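Local coordinates for protein 3-hexulose-6-phosphate synthase (Mycobacterium gastri, PDB 3AJX) that is a magnesium-binding synthase of the HUMPS family, built as a closed eight-stranded TIM barrel with its metal at the C-terminal ends of the strands, at residues 28-33 with 182-187; 34-39 with 56-61; 7-12 with 16-21; 71-74 with 80-83. The protein carries 1 engineered substitution. All coordinates share one frame; numbering follows the deposited sequence.

Overall arrangement
From the N terminus the chain first makes contact 3, a short local loop in which the end of strand 2-7 folds back on helix 12-22. Contact 1 then opens at strand 28-31 and closes only at strand 182-185, the last strand of the barrel, so that contacts 2 and 4 are nested inside its large loop. These two follow one another in series: contact 2 sets helix 33-39 against strand 55-62, and contact 4 sets helix 66-75 against strand 80-84. No loops cross. Contacts 2 and 4 bind the outer helices to the wall, whereas contact 1 spans the barrel's interior. D59, paired with T82, joins contact 2 to contact 4.

Contact 1: residues 28-33 with 182-187; sequences IIELGT and VAVAGG. With SO4 (sulfate ion), chain G.
E30 and V184 meet inside the barrel, and the glutamate can be followed outward from its strand. Its CB leaves the backbone toward segment 182-187. CG, anti to the backbone N (chi1 169°), lies against the ring of F57. Beyond it the chain stays extended and carries the carboxylate into the interior, where OE1 comes to 3.9 Å from CG1 of V184, a van der Waals approach with the two side chains at about a right angle. OE2 is the carboxylate oxygen nearer to the magnesium ion, and E30 belongs to the metal site together with D59. A long acidic side chain suits this place, because it reaches from the wall of the barrel toward the cation.

Nearer the start of the strands, I28 CD1 touches V182 CG2 at 4.1 Å. These branched side chains cross at about a right angle and contribute hydrocarbon to the barrel interior.

Where strand 182-185 ends, two glycines receive a sulfate ion. G186 N donates to sulfate O3 at 3.0 Å, and G187 N donates to sulfate O1 almost straight, with an N-H...O angle of 178°. Lacking a side chain, G186 lets sulfate O4 approach its CA to 3.2 Å. The ion sits at the start of helix 187-190, much as at the phosphate-binding sites of many TIM barrels, and Q140 and G166 also bind it.

Strands 28-31 and 182-185 are not neighbours: strand 2-7 runs between them, with Q4 touching I28, V182 and V184, while strand 55-62 flanks 28-31 on its other edge.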
loop_
_atom_site.group_PDB
_atom_site.type_symbol
_atom_site.label_atom_id
_atom_site.label_comp_id
_atom_site.label_asym_id
_atom_site.label_seq_id
_atom_site.Cartn_x
_atom_site.Cartn_y
_atom_site.Cartn_z
ATOM N N ILE A 28 -5.695 2.626 21.045
ATOM C CA ILE A 28 -5.853 2.222 19.658
ATOM C C ILE A 28 -5.025 0.991 19.340
ATOM O O ILE A 28 -3.856 0.904 19.718
ATOM C CB ILE A 28 -5.412 3.374 18.718
ATOM C CG1 ILE A 28 -6.256 4.617 19.004
ATOM C CG2 ILE A 28 -5.536 2.954 17.254
ATOM C CD1 ILE A 28 -5.803 5.842 18.249
ATOM N N ILE A 29 -5.646 0.031 18.660
ATOM C CA ILE A 29 -4.959 -1.185 18.244
ATOM C C ILE A 29 -4.830 -1.126 16.727
ATOM O O ILE A 29 -5.830 -1.159 16.007
ATOM C CB ILE A 29 -5.751 -2.453 18.611
ATOM C CG1 ILE A 29 -5.878 -2.558 20.130
ATOM C CG2 ILE A 29 -5.038 -3.685 18.067
ATOM C CD1 ILE A 29 -6.814 -3.661 20.582
ATOM N N GLU A 30 -3.594 -1.024 16.255
ATOM C CA GLU A 30 -3.326 -0.953 14.824
ATOM C C GLU A 30 -2.923 -2.290 14.224
ATOM O O GLU A 30 -2.087 -3.002 14.779
ATOM C CB GLU A 30 -2.200 0.045 14.543
ATOM C CG GLU A 30 -1.675 -0.013 13.112
ATOM C CD GLU A 30 -0.345 0.694 12.942
ATOM O OE1 GLU A 30 -0.126 1.717 13.621
ATOM O OE2 GLU A 30 0.480 0.226 12.124
ATOM N N LEU A 31 -3.532 -2.619 13.088
ATOM C CA LEU A 31 -3.195 -3.831 12.350
ATOM C C LEU A 31 -2.286 -3.289 11.250
ATOM O O LEU A 31 -2.735 -2.553 10.368
ATOM C CB LEU A 31 -4.442 -4.481 11.736
ATOM C CG LEU A 31 -5.521 -5.059 12.664
ATOM C CD1 LEU A 31 -4.875 -5.997 13.674
ATOM C CD2 LEU A 31 -6.246 -3.940 13.377
ATOM N N GLY A 32 -1.010 -3.640 11.323
ATOM C CA GLY A 32 -0.043 -3.148 10.359
ATOM C C GLY A 32 -0.281 -3.522 8.913
ATOM O O GLY A 32 -1.006 -4.466 8.604
ATOM N N THR A 33 0.352 -2.771 8.021
ATOM C CA THR A 33 0.216 -3.009 6.595
ATOM C C THR A 33 0.649 -4.424 6.199
ATOM O O THR A 33 -0.052 -5.102 5.451
ATOM C CB THR A 33 1.015 -1.965 5.799
ATOM O OG1 THR A 33 0.654 -0.653 6.253
ATOM C CG2 THR A 33 0.704 -2.076 4.318
ATOM N N VAL A 182 -1.716 11.298 19.449
ATOM C CA VAL A 182 -1.455 9.872 19.603
ATOM C C VAL A 182 0.029 9.553 19.464
ATOM O O VAL A 182 0.708 10.085 18.588
ATOM C CB VAL A 182 -2.203 9.051 18.516
ATOM C CG1 VAL A 182 -1.951 7.560 18.721
ATOM C CG2 VAL A 182 -3.698 9.355 18.557
ATOM N N ALA A 183 0.530 8.694 20.345
ATOM C CA ALA A 183 1.911 8.244 20.280
ATOM C C ALA A 183 1.790 6.790 19.827
ATOM O O ALA A 183 1.083 6.002 20.456
ATOM C CB ALA A 183 2.572 8.318 21.654
ATOM N N VAL A 184 2.453 6.446 18.727
ATOM C CA VAL A 184 2.404 5.086 18.198
ATOM C C VAL A 184 3.657 4.317 18.588
ATOM O O VAL A 184 4.770 4.819 18.445
ATOM C CB VAL A 184 2.307 5.079 16.653
ATOM C CG1 VAL A 184 2.223 3.645 16.141
ATOM C CG2 VAL A 184 1.095 5.872 16.207
ATOM N N ALA A 185 3.471 3.103 19.085
ATOM C CA ALA A 185 4.599 2.267 19.470
ATOM C C ALA A 185 4.470 0.906 18.792
ATOM O O ALA A 185 3.453 0.224 18.936
ATOM C CB ALA A 185 4.640 2.103 20.988
ATOM N N GLY A 186 5.500 0.526 18.044
ATOM C CA GLY A 186 5.500 -0.755 17.359
ATOM C C GLY A 186 6.535 -1.705 17.934
ATOM O O GLY A 186 6.222 -2.507 18.813
ATOM N N GLY A 187 7.767 -1.606 17.442
ATOM C CA GLY A 187 8.836 -2.473 17.908
ATOM C C GLY A 187 9.073 -2.441 19.407
ATOM O O GLY A 187 9.465 -3.449 19.997
HETATM S S SO4 G . 7.497 1.623 15.282
HETATM O O1 SO4 G . 8.334 0.403 15.259
HETATM O O2 SO4 G . 8.010 2.613 14.314
HETATM O O3 SO4 G . 7.527 2.208 16.636
HETATM O O4 SO4 G . 6.110 1.263 14.934
#

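Contact 2: residues 34-39 with 56-61; sequences PLIKAE and VFADMK. Engineered in segment 34-39: K37 (natural residue Glu). With MG (magnesium ion), chain F.
D59 OD2 is gripped twice: it binds the magnesium ion at 2.1 Å and forms a salt bridge with K61 NZ at 2.8 Å. The other carboxylate oxygen, OD1, is hydrogen-bonded to T82 OG1, so both oxygens are held and the group has little freedom to rotate. K61 reaches back to the aspartate by a bend at the end of its chain (chi4 63°), and its NZ is also bonded to T33. Three modelled waters also lie on the metal, and E30 is the second protein residue of the site.

Behind this polar face, helix 33-39 crosses strand 55-62 nearly at right angles, their local axes 8.1 Å apart. I36 makes the contact. Its CD1 rests on the backbone at D59 N, 3.7 Å away, and also touches A58 CB at 4.1 Å. M60 SD lies in the fork of the isoleucine, with CG2 and CD1 each at 4.1 Å. The small A58 admits the isoleucine tip close to the strand, while the flexible methionine, bent at chi2 and chi3, crosses it at about a right angle and brings SD to it.

K37, an engineered residue, turns to the dimer interface, where its NZ bonds E69 and the carbonyl of M60 of the second subunit.

The chemistry is thus divided: hydrocarbon and sulfur pack against one side of the strand, while on the other a carboxylate with few options for movement presents one oxygen to the cation.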
loop_
_atom_site.group_PDB
_atom_site.type_symbol
_atom_site.label_atom_id
_atom_site.label_comp_id
_atom_site.label_asym_id
_atom_site.label_seq_id
_atom_site.Cartn_x
_atom_site.Cartn_y
_atom_site.Cartn_z
ATOM N N PRO A 34 1.809 -4.895 6.695
ATOM C CA PRO A 34 2.223 -6.253 6.321
ATOM C C PRO A 34 1.253 -7.316 6.842
ATOM O O PRO A 34 1.054 -8.350 6.208
ATOM C CB PRO A 34 3.620 -6.371 6.936
ATOM C CG PRO A 34 3.544 -5.464 8.127
ATOM C CD PRO A 34 2.800 -4.266 7.586
ATOM N N LEU A 35 0.647 -7.052 7.995
ATOM C CA LEU A 35 -0.310 -7.982 8.592
ATOM C C LEU A 35 -1.566 -8.104 7.733
ATOM O O LEU A 35 -2.087 -9.202 7.512
ATOM C CB LEU A 35 -0.695 -7.511 9.996
ATOM C CG LEU A 35 -1.718 -8.357 10.761
ATOM C CD1 LEU A 35 -1.209 -9.788 10.891
ATOM C CD2 LEU A 35 -1.958 -7.759 12.144
ATOM N N ILE A 36 -2.057 -6.969 7.253
ATOM C CA ILE A 36 -3.240 -6.961 6.406
ATOM C C ILE A 36 -2.937 -7.641 5.071
ATOM O O ILE A 36 -3.743 -8.414 4.568
ATOM C CB ILE A 36 -3.734 -5.520 6.169
ATOM C CG1 ILE A 36 -4.262 -4.944 7.491
ATOM C CG2 ILE A 36 -4.819 -5.502 5.088
ATOM C CD1 ILE A 36 -4.643 -3.486 7.424
ATOM N N LYS A 37 -1.771 -7.370 4.498
ATOM C CA LYS A 37 -1.431 -7.994 3.223
ATOM C C LYS A 37 -1.208 -9.493 3.396
ATOM O O LYS A 37 -1.408 -10.275 2.466
ATOM C CB LYS A 37 -0.184 -7.335 2.622
ATOM C CG LYS A 37 -0.424 -5.894 2.197
ATOM C CD LYS A 37 0.815 -5.239 1.613
ATOM C CE LYS A 37 0.520 -3.785 1.274
ATOM N NZ LYS A 37 1.712 -3.049 0.774
ATOM N N ALA A 38 -0.818 -9.893 4.599
ATOM C CA ALA A 38 -0.566 -11.299 4.877
ATOM C C ALA A 38 -1.846 -12.104 5.062
ATOM O O ALA A 38 -2.013 -13.169 4.459
ATOM C CB ALA A 38 0.308 -11.427 6.124
ATOM N N GLU A 39 -2.752 -11.577 5.881
ATOM C CA GLU A 39 -4.003 -12.256 6.219
ATOM C C GLU A 39 -5.277 -11.763 5.543
ATOM O O GLU A 39 -6.276 -12.483 5.507
ATOM C CB GLU A 39 -4.206 -12.187 7.737
ATOM C CG GLU A 39 -3.093 -12.832 8.537
ATOM C CD GLU A 39 -3.271 -14.333 8.682
ATOM O OE1 GLU A 39 -3.863 -14.958 7.775
ATOM O OE2 GLU A 39 -2.807 -14.886 9.697
ATOM N N VAL A 56 -10.018 0.320 16.539
ATOM C CA VAL A 56 -9.238 -0.523 15.639
ATOM C C VAL A 56 -8.801 0.290 14.423
ATOM O O VAL A 56 -9.620 0.856 13.703
ATOM C CB VAL A 56 -10.044 -1.762 15.210
ATOM C CG1 VAL A 56 -9.283 -2.545 14.154
ATOM C CG2 VAL A 56 -10.289 -2.652 16.430
ATOM N N PHE A 57 -7.488 0.328 14.221
ATOM C CA PHE A 57 -6.826 1.092 13.167
ATOM C C PHE A 57 -6.296 0.139 12.083
ATOM O O PHE A 57 -5.437 -0.695 12.356
ATOM C CB PHE A 57 -5.687 1.852 13.863
ATOM C CG PHE A 57 -4.891 2.773 12.988
ATOM C CD1 PHE A 57 -4.968 4.151 13.175
ATOM C CD2 PHE A 57 -3.947 2.270 12.100
ATOM C CE1 PHE A 57 -4.107 5.017 12.503
ATOM C CE2 PHE A 57 -3.083 3.125 11.424
ATOM C CZ PHE A 57 -3.163 4.506 11.632
ATOM N N ALA A 58 -6.824 0.250 10.865
ATOM C CA ALA A 58 -6.375 -0.603 9.760
ATOM C C ALA A 58 -5.396 0.195 8.904
ATOM O O ALA A 58 -5.794 1.145 8.227
ATOM C CB ALA A 58 -7.573 -1.062 8.919
ATOM N N ASP A 59 -4.121 -0.188 8.949
ATOM C CA ASP A 59 -3.076 0.511 8.202
ATOM C C ASP A 59 -3.037 0.066 6.743
ATOM O O ASP A 59 -2.089 -0.588 6.294
ATOM C CB ASP A 59 -1.711 0.262 8.855
ATOM C CG ASP A 59 -0.713 1.367 8.563
ATOM O OD1 ASP A 59 -1.000 2.226 7.705
ATOM O OD2 ASP A 59 0.365 1.375 9.195
ATOM N N MET A 60 -4.076 0.437 6.002
ATOM C CA MET A 60 -4.194 0.082 4.592
ATOM C C MET A 60 -3.152 0.770 3.714
ATOM O O MET A 60 -2.693 0.198 2.725
ATOM C CB MET A 60 -5.591 0.457 4.084
ATOM C CG MET A 60 -6.745 -0.248 4.774
ATOM S SD MET A 60 -6.863 -1.998 4.335
ATOM C CE MET A 60 -7.784 -1.920 2.781
ATOM N N LYS A 61 -2.776 1.992 4.091
ATOM C CA LYS A 61 -1.826 2.789 3.315
ATOM C C LYS A 61 -2.309 2.851 1.869
ATOM O O LYS A 61 -1.541 2.669 0.924
ATOM C CB LYS A 61 -0.409 2.204 3.381
ATOM C CG LYS A 61 0.338 2.545 4.666
ATOM C CD LYS A 61 1.807 2.157 4.570
ATOM C CE LYS A 61 2.569 2.522 5.837
ATOM N NZ LYS A 61 2.054 1.789 7.028
HETATM MG MG MG F . 1.591 2.256 10.646
HETATM O O HOH W 1 3.027 2.941 9.387
HETATM O O HOH W 2 1.668 2.891 12.104
HETATM O O HOH W 3 0.568 3.979 9.870
#

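Contact 3: residues 7-12 with 16-21; sequences IDLLST and LELAGK
The first beta-alpha unit of the barrel turns here, as the chain leaves strand 2-7 and enters helix 12-22. L18 and A19 are the helix residues that meet I7 at the end of the strand; L18 CD2 lies 4.0 Å from I7 CG1 and equally far from L9 CD1, so one methyl touches two apolar side chains. With CG anti to the backbone N (chi1 -179°), the leucine is thrown from the helix toward the loop. I7 slides past it in the opposite direction and extends CD1 to A19 CB at 4.2 Å, where a small alanine allows the helix to lie close.

The helix begins with S11 as N-cap, its OG bonded to A14 N. In the first turn, L16 N donates to T12 O at 2.8 Å with an N-H...O angle of 163°. One turn apart, the two side chains point the same way, T12 CG2 lying 3.9 Å from L16 CD1.

E39 of helix 33-39 accepts a hydrogen bond from T12 N. Helix 42-50 packs on T12 and L16, Y190 of helix 187-190 touches L9 and L18, and strand 28-31 runs beside I7.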
loop_
_atom_site.group_PDB
_atom_site.type_symbol
_atom_site.label_atom_id
_atom_site.label_comp_id
_atom_site.label_asym_id
_atom_site.label_seq_id
_atom_site.Cartn_x
_atom_site.Cartn_y
_atom_site.Cartn_z
ATOM N N ILE A 7 0.704 -3.245 15.474
ATOM C CA ILE A 7 0.945 -4.678 15.356
ATOM C C ILE A 7 1.420 -4.990 13.939
ATOM O O ILE A 7 0.631 -5.337 13.058
ATOM C CB ILE A 7 -0.332 -5.491 15.671
ATOM C CG1 ILE A 7 -0.833 -5.143 17.076
ATOM C CG2 ILE A 7 -0.031 -6.985 15.587
ATOM C CD1 ILE A 7 -2.057 -5.925 17.518
ATOM N N ASP A 8 2.723 -4.847 13.726
ATOM C CA ASP A 8 3.321 -5.093 12.426
ATOM C C ASP A 8 3.845 -6.520 12.342
ATOM O O ASP A 8 5.011 -6.751 12.021
ATOM C CB ASP A 8 4.445 -4.082 12.184
ATOM C CG ASP A 8 3.919 -2.680 11.943
ATOM O OD1 ASP A 8 4.625 -1.701 12.270
ATOM O OD2 ASP A 8 2.795 -2.553 11.412
ATOM N N LEU A 9 2.968 -7.472 12.650
ATOM C CA LEU A 9 3.313 -8.887 12.620
ATOM C C LEU A 9 2.753 -9.531 11.353
ATOM O O LEU A 9 2.187 -8.839 10.505
ATOM C CB LEU A 9 2.770 -9.582 13.869
ATOM C CG LEU A 9 3.322 -9.005 15.180
ATOM C CD1 LEU A 9 2.727 -9.748 16.363
ATOM C CD2 LEU A 9 4.842 -9.110 15.188
ATOM N N LEU A 10 2.893 -10.847 11.218
ATOM C CA LEU A 10 2.434 -11.510 9.999
ATOM C C LEU A 10 1.311 -12.539 10.093
ATOM O O LEU A 10 0.960 -13.153 9.084
ATOM C CB LEU A 10 3.630 -12.145 9.287
ATOM C CG LEU A 10 4.768 -11.195 8.902
ATOM C CD1 LEU A 10 5.883 -11.987 8.236
ATOM C CD2 LEU A 10 4.249 -10.108 7.966
ATOM N N SER A 11 0.745 -12.746 11.276
ATOM C CA SER A 11 -0.342 -13.713 11.397
ATOM C C SER A 11 -1.424 -13.231 12.345
ATOM O O SER A 11 -1.152 -12.492 13.293
ATOM C CB SER A 11 0.186 -15.072 11.880
ATOM O OG SER A 11 0.529 -15.040 13.254
ATOM N N THR A 12 -2.655 -13.653 12.077
ATOM C CA THR A 12 -3.799 -13.288 12.902
ATOM C C THR A 12 -3.608 -13.844 14.311
ATOM O O THR A 12 -3.937 -13.193 15.301
ATOM C CB THR A 12 -5.105 -13.851 12.309
ATOM O OG1 THR A 12 -5.322 -13.280 11.012
ATOM C CG2 THR A 12 -6.287 -13.526 13.211
ATOM N N LEU A 16 -3.630 -11.473 17.544
ATOM C CA LEU A 16 -4.601 -11.661 18.618
ATOM C C LEU A 16 -3.915 -11.883 19.962
ATOM O O LEU A 16 -4.341 -11.342 20.983
ATOM C CB LEU A 16 -5.507 -12.850 18.306
ATOM C CG LEU A 16 -6.571 -12.649 17.228
ATOM C CD1 LEU A 16 -7.282 -13.968 16.972
ATOM C CD2 LEU A 16 -7.563 -11.583 17.674
ATOM N N GLU A 17 -2.855 -12.686 19.968
ATOM C CA GLU A 17 -2.137 -12.948 21.206
ATOM C C GLU A 17 -1.528 -11.662 21.749
ATOM O O GLU A 17 -1.606 -11.392 22.947
ATOM C CB GLU A 17 -1.041 -13.995 20.981
ATOM C CG GLU A 17 -0.160 -14.224 22.204
ATOM C CD GLU A 17 0.760 -15.420 22.054
ATOM O OE1 GLU A 17 1.645 -15.604 22.920
ATOM O OE2 GLU A 17 0.594 -16.181 21.076
ATOM N N LEU A 18 -0.932 -10.862 20.867
ATOM C CA LEU A 18 -0.322 -9.606 21.289
ATOM C C LEU A 18 -1.378 -8.632 21.788
ATOM O O LEU A 18 -1.218 -8.018 22.842
ATOM C CB LEU A 18 0.453 -8.964 20.134
ATOM C CG LEU A 18 1.141 -7.642 20.488
ATOM C CD1 LEU A 18 2.129 -7.868 21.624
ATOM C CD2 LEU A 18 1.855 -7.080 19.272
ATOM N N ALA A 19 -2.460 -8.492 21.027
ATOM C CA ALA A 19 -3.534 -7.582 21.409
ATOM C C ALA A 19 -4.087 -7.954 22.782
ATOM O O ALA A 19 -4.445 -7.083 23.572
ATOM C CB ALA A 19 -4.648 -7.613 20.365
ATOM N N GLY A 20 -4.156 -9.252 23.064
ATOM C CA GLY A 20 -4.670 -9.693 24.347
ATOM C C GLY A 20 -3.800 -9.262 25.515
ATOM O O GLY A 20 -4.306 -8.978 26.603
ATOM N N LYS A 21 -2.491 -9.206 25.288
ATOM C CA LYS A 21 -1.541 -8.826 26.331
ATOM C C LYS A 21 -1.399 -7.323 26.565
ATOM O O LYS A 21 -1.069 -6.897 27.673
ATOM C CB LYS A 21 -0.156 -9.387 26.007
ATOM C CG LYS A 21 -0.099 -10.891 25.844
ATOM C CD LYS A 21 1.320 -11.336 25.544
ATOM C CE LYS A 21 1.402 -12.843 25.365
ATOM N NZ LYS A 21 2.797 -13.287 25.091
#

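Contact 4: residues 71-74 with 80-83; sequences DIAF and LVTV
V81 presses both of its methyl groups against the ring of F74. CG1 lies over one face, 3.9 Å from the ring centroid and 29° off the normal, a CH-pi contact in which it comes within 3.4 Å of CE2. The second methyl, CG2, approaches CZ to the same distance, so both methyls lie over the same face, CG2 nearer the CZ end. L80 meets the ring differently: its CA stands at the edge, near the ring plane, 4.1 Å from F74 CE2. The same valine methyl, CG1, also receives A73 CB at 3.6 Å.

Side-chain torsions help to set these positions. V81 CG1 is anti to the carbonyl carbon (chi1 -60°), which leaves CG2 between N and the carbonyl carbon, and CG1 faces A73 and F74. The CB of F74 leaves the helix alongside the strand rather than at it, and the ring then reaches over. A73 points toward the strand, and its small side chain suits the close approach of the helix here, whereas the flat phenylalanine spreads over the beta-branched valine.

Further out, the strand is fixed by backbone hydrogen bonds from V81 to G105 and V107, and from L80 to V56 and A58. The contact lies within the beta-alpha-beta unit formed by strand 55-62, helix 66-75 and strand 80-84. M60 touches A73 from the first of these strands, A99 of helix 89-102 packs on F74, and strand 105-109 brings V106 to V81.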
loop_
_atom_site.group_PDB
_atom_site.type_symbol
_atom_site.label_atom_id
_atom_site.label_comp_id
_atom_site.label_asym_id
_atom_site.label_seq_id
_atom_site.Cartn_x
_atom_site.Cartn_y
_atom_site.Cartn_z
ATOM N N ASP A 71 -13.855 1.743 2.398
ATOM C CA ASP A 71 -15.121 1.072 2.642
ATOM C C ASP A 71 -14.986 -0.382 3.078
ATOM O O ASP A 71 -15.608 -0.795 4.058
ATOM C CB ASP A 71 -16.009 1.142 1.400
ATOM C CG ASP A 71 -17.481 1.044 1.740
ATOM O OD1 ASP A 71 -17.966 1.895 2.516
ATOM O OD2 ASP A 71 -18.154 0.122 1.238
ATOM N N ILE A 72 -14.184 -1.167 2.369
ATOM C CA ILE A 72 -14.060 -2.569 2.746
ATOM C C ILE A 72 -13.395 -2.748 4.108
ATOM O O ILE A 72 -13.733 -3.673 4.851
ATOM C CB ILE A 72 -13.328 -3.399 1.649
ATOM C CG1 ILE A 72 -11.880 -2.928 1.479
ATOM C CG2 ILE A 72 -14.103 -3.296 0.335
ATOM C CD1 ILE A 72 -11.110 -3.714 0.418
ATOM N N ALA A 73 -12.469 -1.856 4.455
ATOM C CA ALA A 73 -11.799 -1.937 5.751
ATOM C C ALA A 73 -12.776 -1.552 6.868
ATOM O O ALA A 73 -12.814 -2.191 7.924
ATOM C CB ALA A 73 -10.575 -1.018 5.768
ATOM N N PHE A 74 -13.566 -0.506 6.637
ATOM C CA PHE A 74 -14.554 -0.069 7.622
ATOM C C PHE A 74 -15.591 -1.164 7.839
ATOM O O PHE A 74 -15.959 -1.470 8.976
ATOM C CB PHE A 74 -15.259 1.209 7.147
ATOM C CG PHE A 74 -14.418 2.455 7.260
ATOM C CD1 PHE A 74 -14.478 3.434 6.273
ATOM C CD2 PHE A 74 -13.590 2.661 8.358
ATOM C CE1 PHE A 74 -13.727 4.599 6.376
ATOM C CE2 PHE A 74 -12.833 3.830 8.472
ATOM C CZ PHE A 74 -12.903 4.800 7.478
ATOM N N LEU A 80 -10.744 3.247 12.027
ATOM C CA LEU A 80 -9.880 4.206 11.353
ATOM C C LEU A 80 -9.097 3.478 10.268
ATOM O O LEU A 80 -8.722 2.319 10.438
ATOM C CB LEU A 80 -8.890 4.827 12.346
ATOM C CG LEU A 80 -9.448 5.676 13.493
ATOM C CD1 LEU A 80 -8.333 5.971 14.494
ATOM C CD2 LEU A 80 -10.042 6.960 12.942
ATOM N N VAL A 81 -8.852 4.163 9.154
ATOM C CA VAL A 81 -8.097 3.585 8.052
ATOM C C VAL A 81 -7.094 4.616 7.560
ATOM O O VAL A 81 -7.354 5.817 7.626
ATOM C CB VAL A 81 -9.015 3.196 6.871
ATOM C CG1 VAL A 81 -10.049 2.179 7.327
ATOM C CG2 VAL A 81 -9.687 4.431 6.305
ATOM N N THR A 82 -5.946 4.148 7.084
ATOM C CA THR A 82 -4.933 5.060 6.574
ATOM C C THR A 82 -4.915 5.122 5.062
ATOM O O THR A 82 -5.142 4.122 4.378
ATOM C CB THR A 82 -3.499 4.685 7.025
ATOM O OG1 THR A 82 -3.183 3.349 6.618
ATOM C CG2 THR A 82 -3.366 4.810 8.518
ATOM N N VAL A 83 -4.648 6.323 4.561
ATOM C CA VAL A 83 -4.519 6.595 3.138
ATOM C C VAL A 83 -3.199 7.350 3.083
ATOM O O VAL A 83 -2.917 8.160 3.967
ATOM C CB VAL A 83 -5.639 7.519 2.621
ATOM C CG1 VAL A 83 -5.411 7.843 1.143
ATOM C CG2 VAL A 83 -6.987 6.861 2.821
#